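Local coordinates for sporozoite microneme protein essential for cell traversal (Plasmodium berghei, PDB 4U5A) that is essential for the passage of malaria sporozoites through host cells, as a protein of the sporozoite micronemes, at residues A[37-42]-A[118-123]; A[29-34]-A[111-116]. One frame throughout, in Å; residues are numbered along the deposited sequence.

Contact 1: residues A[37-42]-A[118-123]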
# COMPACT_ATOMS: atom_id res chain seq x y z
N LEU A 37 -8.17 1.16 -11.00
CA LEU A 37 -8.57 1.70 -12.29
C LEU A 37 -8.34 0.68 -13.41
O LEU A 37 -9.17 0.53 -14.30
CB LEU A 37 -7.81 3.00 -12.60
CG LEU A 37 -8.12 4.21 -11.72
CD1 LEU A 37 -7.36 5.43 -12.19
CD2 LEU A 37 -9.61 4.49 -11.67
N ASP A 38 -7.20 0.00 -13.35
CA ASP A 38 -6.87 -1.02 -14.34
C ASP A 38 -7.86 -2.18 -14.25
O ASP A 38 -8.19 -2.80 -15.25
CB ASP A 38 -5.44 -1.52 -14.16
CG ASP A 38 -4.41 -0.48 -14.53
OD1 ASP A 38 -4.75 0.46 -15.29
OD2 ASP A 38 -3.25 -0.58 -14.06
N ILE A 39 -8.33 -2.46 -13.04
CA ILE A 39 -9.34 -3.50 -12.87
C ILE A 39 -10.70 -3.04 -13.41
O ILE A 39 -11.45 -3.84 -13.97
CB ILE A 39 -9.50 -3.91 -11.39
CG1 ILE A 39 -8.18 -4.44 -10.83
CG2 ILE A 39 -10.59 -4.97 -11.23
CD1 ILE A 39 -8.28 -4.95 -9.41
N GLU A 40 -11.00 -1.75 -13.27
CA GLU A 40 -12.27 -1.22 -13.77
C GLU A 40 -12.28 -1.06 -15.29
O GLU A 40 -12.82 -0.08 -15.81
CB GLU A 40 -12.54 0.13 -13.11
CG GLU A 40 -12.63 0.10 -11.59
CD GLU A 40 -12.66 1.49 -10.98
OE1 GLU A 40 -12.84 2.47 -11.73
OE2 GLU A 40 -12.47 1.60 -9.75
N ALA A 41 -11.69 -2.01 -16.00
CA ALA A 41 -11.75 -2.07 -17.46
C ALA A 41 -11.84 -3.50 -17.98
O ALA A 41 -10.83 -4.04 -18.45
CB ALA A 41 -10.55 -1.35 -18.06
N SER A 42 -13.00 -4.14 -17.89
CA SER A 42 -14.20 -3.57 -17.29
C SER A 42 -14.51 -4.23 -15.95
O SER A 42 -15.23 -5.22 -15.89
CB SER A 42 -15.39 -3.71 -18.24
OG SER A 42 -15.17 -2.98 -19.43
N LEU A 118 -0.54 -9.20 -8.59
CA LEU A 118 -0.90 -10.55 -9.00
C LEU A 118 -2.40 -10.81 -8.76
O LEU A 118 -3.06 -11.46 -9.59
CB LEU A 118 -0.04 -11.59 -8.27
CG LEU A 118 -0.26 -13.05 -8.68
CD1 LEU A 118 0.02 -13.21 -10.16
CD2 LEU A 118 0.62 -13.99 -7.88
N ASN A 119 -2.93 -10.29 -7.65
CA ASN A 119 -4.36 -10.38 -7.38
C ASN A 119 -5.22 -9.69 -8.44
O ASN A 119 -6.27 -10.20 -8.85
CB ASN A 119 -4.68 -9.79 -5.99
CG ASN A 119 -4.38 -10.76 -4.85
OD1 ASN A 119 -4.40 -11.98 -5.02
ND2 ASN A 119 -4.11 -10.20 -3.67
N LYS A 120 -4.77 -8.51 -8.88
CA LYS A 120 -5.43 -7.76 -9.95
C LYS A 120 -5.46 -8.55 -11.25
O LYS A 120 -6.52 -8.67 -11.88
CB LYS A 120 -4.71 -6.42 -10.18
CG LYS A 120 -4.87 -5.87 -11.59
CD LYS A 120 -3.94 -4.69 -11.85
CE LYS A 120 -3.27 -4.80 -13.21
NZ LYS A 120 -2.36 -5.98 -13.25
N SER A 121 -4.30 -9.08 -11.64
CA SER A 121 -4.22 -9.90 -12.85
C SER A 121 -5.17 -11.08 -12.76
O SER A 121 -5.88 -11.40 -13.72
CB SER A 121 -2.78 -10.38 -13.08
OG SER A 121 -1.91 -9.30 -13.38
N HIS A 122 -5.18 -11.73 -11.60
CA HIS A 122 -6.06 -12.86 -11.35
C HIS A 122 -7.53 -12.48 -11.54
O HIS A 122 -8.31 -13.23 -12.15
CB HIS A 122 -5.82 -13.40 -9.93
CG HIS A 122 -6.40 -14.76 -9.69
ND1 HIS A 122 -7.01 -15.50 -10.68
CD2 HIS A 122 -6.47 -15.51 -8.56
CE1 HIS A 122 -7.43 -16.65 -10.17
NE2 HIS A 122 -7.11 -16.68 -8.89
N ILE A 123 -7.91 -11.32 -11.01
CA ILE A 123 -9.29 -10.84 -11.13
C ILE A 123 -9.66 -10.55 -12.59
O ILE A 123 -10.72 -10.97 -13.06
CB ILE A 123 -9.53 -9.57 -10.29
CG1 ILE A 123 -9.48 -9.90 -8.79
CG2 ILE A 123 -10.86 -8.93 -10.63
CD1 ILE A 123 -9.48 -8.68 -7.89
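The carboxylate of Asp-38 is the flat group that faces Lys-120, yet the lysine lies over neither of its faces. Lys-120 comes up to the carbon end of the aspartate instead, where CB of Asp-38 stands 4.0 Å from CE of Lys-120. The charged ends remain apart, with OD2 of Asp-38 5.5 Å from NZ of Lys-120, so the pair makes no salt bridge, although the opposite charges would probably attract one another weakly. Lys-120 leaves its helix with CG roughly anti to the backbone N (chi1 154°), which carries the start of the chain toward the other helix; bends at chi3 and chi4 then leave NZ farther from Asp-38 CB than CE is. His-122, on the same helix as Lys-120, sets its ring edge-to-face with Phe-173.

Helix 10-39 ends here, and it runs parallel to helix 88-126 within the four-helix bundle of SPECT1. Glu-40 is the first residue to depart from helical geometry, so the contact falls on the last turn of the first long helix, at the protein surface.

Ile-39 carries the apolar part with both its branches. Because CG1 lies beside the backbone N (chi1 -59°), the longer branch reaches across the aliphatic root of Lys-120: CG1 of Ile-39 is 3.7 Å from CG of Lys-120, and CD1 of Ile-39 comes within 3.9 Å of CB of Lys-120. The shorter branch takes a different neighbour one helical turn further on, CG2 of Ile-39 meeting CG2 of Ile-123 at 4.0 Å, with the two side chains crossing at about a right angle. Ile-123 also packs on Phe-173 and Ile-174 of helix 167-197, while Ile-39 touches Leu-54 of helix 49-57.

Contact 2: residues A[29-34]-A[111-116]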
# COMPACT_ATOMS: atom_id res chain seq x y z
N LYS A 29 -0.36 5.57 -2.88
CA LYS A 29 -1.79 5.76 -3.05
C LYS A 29 -2.14 5.76 -4.53
O LYS A 29 -3.09 5.10 -4.95
CB LYS A 29 -2.26 7.06 -2.39
CG LYS A 29 -2.29 7.02 -0.87
CD LYS A 29 -3.23 8.08 -0.29
CE LYS A 29 -2.63 9.47 -0.31
NZ LYS A 29 -3.61 10.47 0.19
N GLN A 30 -1.37 6.50 -5.31
CA GLN A 30 -1.60 6.56 -6.75
C GLN A 30 -1.41 5.20 -7.40
O GLN A 30 -2.16 4.82 -8.29
CB GLN A 30 -0.69 7.61 -7.40
CG GLN A 30 -0.93 7.79 -8.89
CD GLN A 30 -2.38 8.07 -9.24
OE1 GLN A 30 -2.94 7.46 -10.16
NE2 GLN A 30 -3.01 8.98 -8.50
N THR A 31 -0.40 4.45 -6.95
CA THR A 31 -0.16 3.11 -7.48
C THR A 31 -1.38 2.20 -7.26
O THR A 31 -1.85 1.54 -8.20
CB THR A 31 1.09 2.47 -6.85
OG1 THR A 31 2.24 3.28 -7.13
CG2 THR A 31 1.31 1.07 -7.42
N ILE A 32 -1.87 2.16 -6.03
CA ILE A 32 -3.03 1.32 -5.70
C ILE A 32 -4.29 1.78 -6.44
O ILE A 32 -5.09 0.95 -6.92
CB ILE A 32 -3.28 1.30 -4.18
CG1 ILE A 32 -2.02 0.83 -3.44
CG2 ILE A 32 -4.45 0.40 -3.84
CD1 ILE A 32 -2.15 0.81 -1.93
N LYS A 33 -4.46 3.09 -6.55
CA LYS A 33 -5.56 3.63 -7.34
C LYS A 33 -5.46 3.12 -8.77
O LYS A 33 -6.46 2.76 -9.37
CB LYS A 33 -5.59 5.16 -7.31
CG LYS A 33 -6.84 5.74 -7.94
CD LYS A 33 -8.10 5.21 -7.27
CE LYS A 33 -9.36 5.79 -7.89
NZ LYS A 33 -9.37 7.28 -7.90
N ASP A 34 -4.24 3.10 -9.31
CA ASP A 34 -3.99 2.55 -10.64
C ASP A 34 -4.37 1.08 -10.72
O ASP A 34 -4.87 0.62 -11.74
CB ASP A 34 -2.53 2.72 -11.05
CG ASP A 34 -2.20 4.14 -11.45
OD1 ASP A 34 -3.14 4.93 -11.66
OD2 ASP A 34 -0.99 4.46 -11.57
N SER A 111 5.64 -4.47 -0.99
CA SER A 111 5.39 -5.91 -1.03
C SER A 111 3.89 -6.18 -1.25
O SER A 111 3.49 -6.98 -2.12
CB SER A 111 5.87 -6.57 0.27
OG SER A 111 5.64 -7.97 0.27
N LEU A 112 3.08 -5.46 -0.48
CA LEU A 112 1.63 -5.53 -0.57
C LEU A 112 1.14 -5.19 -1.97
O LEU A 112 0.21 -5.83 -2.51
CB LEU A 112 1.01 -4.59 0.46
CG LEU A 112 -0.13 -5.12 1.33
CD1 LEU A 112 0.22 -6.48 1.92
CD2 LEU A 112 -0.44 -4.14 2.44
N ILE A 113 1.77 -4.18 -2.57
CA ILE A 113 1.44 -3.76 -3.93
C ILE A 113 1.72 -4.90 -4.91
O ILE A 113 0.90 -5.18 -5.77
CB ILE A 113 2.24 -2.51 -4.36
CG1 ILE A 113 1.69 -1.26 -3.68
CG2 ILE A 113 2.18 -2.32 -5.87
CD1 ILE A 113 2.40 0.02 -4.09
N GLN A 114 2.87 -5.56 -4.77
CA GLN A 114 3.17 -6.69 -5.65
C GLN A 114 2.11 -7.79 -5.55
O GLN A 114 1.54 -8.25 -6.57
CB GLN A 114 4.54 -7.28 -5.31
CG GLN A 114 5.70 -6.35 -5.63
CD GLN A 114 5.59 -5.76 -7.02
OE1 GLN A 114 5.44 -6.47 -8.01
NE2 GLN A 114 5.67 -4.43 -7.10
N ILE A 115 1.84 -8.19 -4.31
CA ILE A 115 0.81 -9.18 -4.02
C ILE A 115 -0.51 -8.85 -4.73
O ILE A 115 -1.10 -9.70 -5.40
CB ILE A 115 0.58 -9.31 -2.49
CG1 ILE A 115 1.83 -9.88 -1.81
CG2 ILE A 115 -0.64 -10.17 -2.20
CD1 ILE A 115 1.66 -10.13 -0.33
N ASN A 116 -0.96 -7.60 -4.59
CA ASN A 116 -2.23 -7.21 -5.19
C ASN A 116 -2.14 -6.90 -6.68
O ASN A 116 -3.15 -6.68 -7.34
CB ASN A 116 -2.83 -6.03 -4.43
CG ASN A 116 -3.42 -6.44 -3.10
OD1 ASN A 116 -4.61 -6.76 -3.00
ND2 ASN A 116 -2.59 -6.47 -2.07
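Ile-113 reaches from helix 88-126 to Thr-31 and Ile-32 of helix 10-39, and its side chain can be read atom by atom. CB is directed at the other helix but stands back from it, leaving the contact to the atoms beyond. CG2 of Ile-113 comes within 3.8 Å of CG2 of Thr-31, methyl against methyl. CG1 of Ile-113, placed beside the backbone N (chi1 -74°), faces CG1 of Ile-32 at a looser 4.3 Å. At the tip, CD1 of Ile-113 lies 3.7 Å from CG2 of Thr-31 and 3.9 Å from CB of Thr-31, the two side chains crossing at about a right angle.

Thr-31 thus offers its methyl to the contact, while its hydroxyl is engaged within its own helix, hydrogen-bonded to the carbonyl of Ala-27 one turn earlier. Asn-116, which does not touch 29-34, likewise bonds to a carbonyl one turn earlier. Its ND2 meets O of Leu-112 at 2.9 Å, nearly straight at 175°, with the acceptor in the amide plane. The backbone N of Asn-116 reaches that same carbonyl oxygen from the opposite face, so the oxygen accepts two hydrogen bonds and the buried amide is held in its rotation.

In the four-helix bundle this is interior packing: Ile-32 also touches Leu-65 of helix 59-84, and Leu-112 and Asn-116 rest on Phe-181 of helix 167-197. With the hydroxyl of Thr-31 bonded inside its own helix, segments 29-34 and 111-116 touch through aliphatic carbon alone, and the fit depends on shape and dispersion rather than on directed bonds.

Contacts 1 and 2 sample the same parallel helix pair, 10-39 with 88-126, with centres about 11 Å apart. The facing residues repeat after seven positions on both helices: Ile-32 opposite Ile-113 in contact 2 becomes Ile-39 opposite Lys-120 in contact 1, with CA atoms 7.0 Å and 6.5 Å apart respectively. What changes is the setting. The centre of contact 2 is about 5 Å from the centre of the chain and buried, whereas that of contact 1 is about 16 Å away, at the surface, where the stem of Lys-120 stands one heptad on from Ile-113. Together they follow one helix interface from the bundle interior to the end of its first helix.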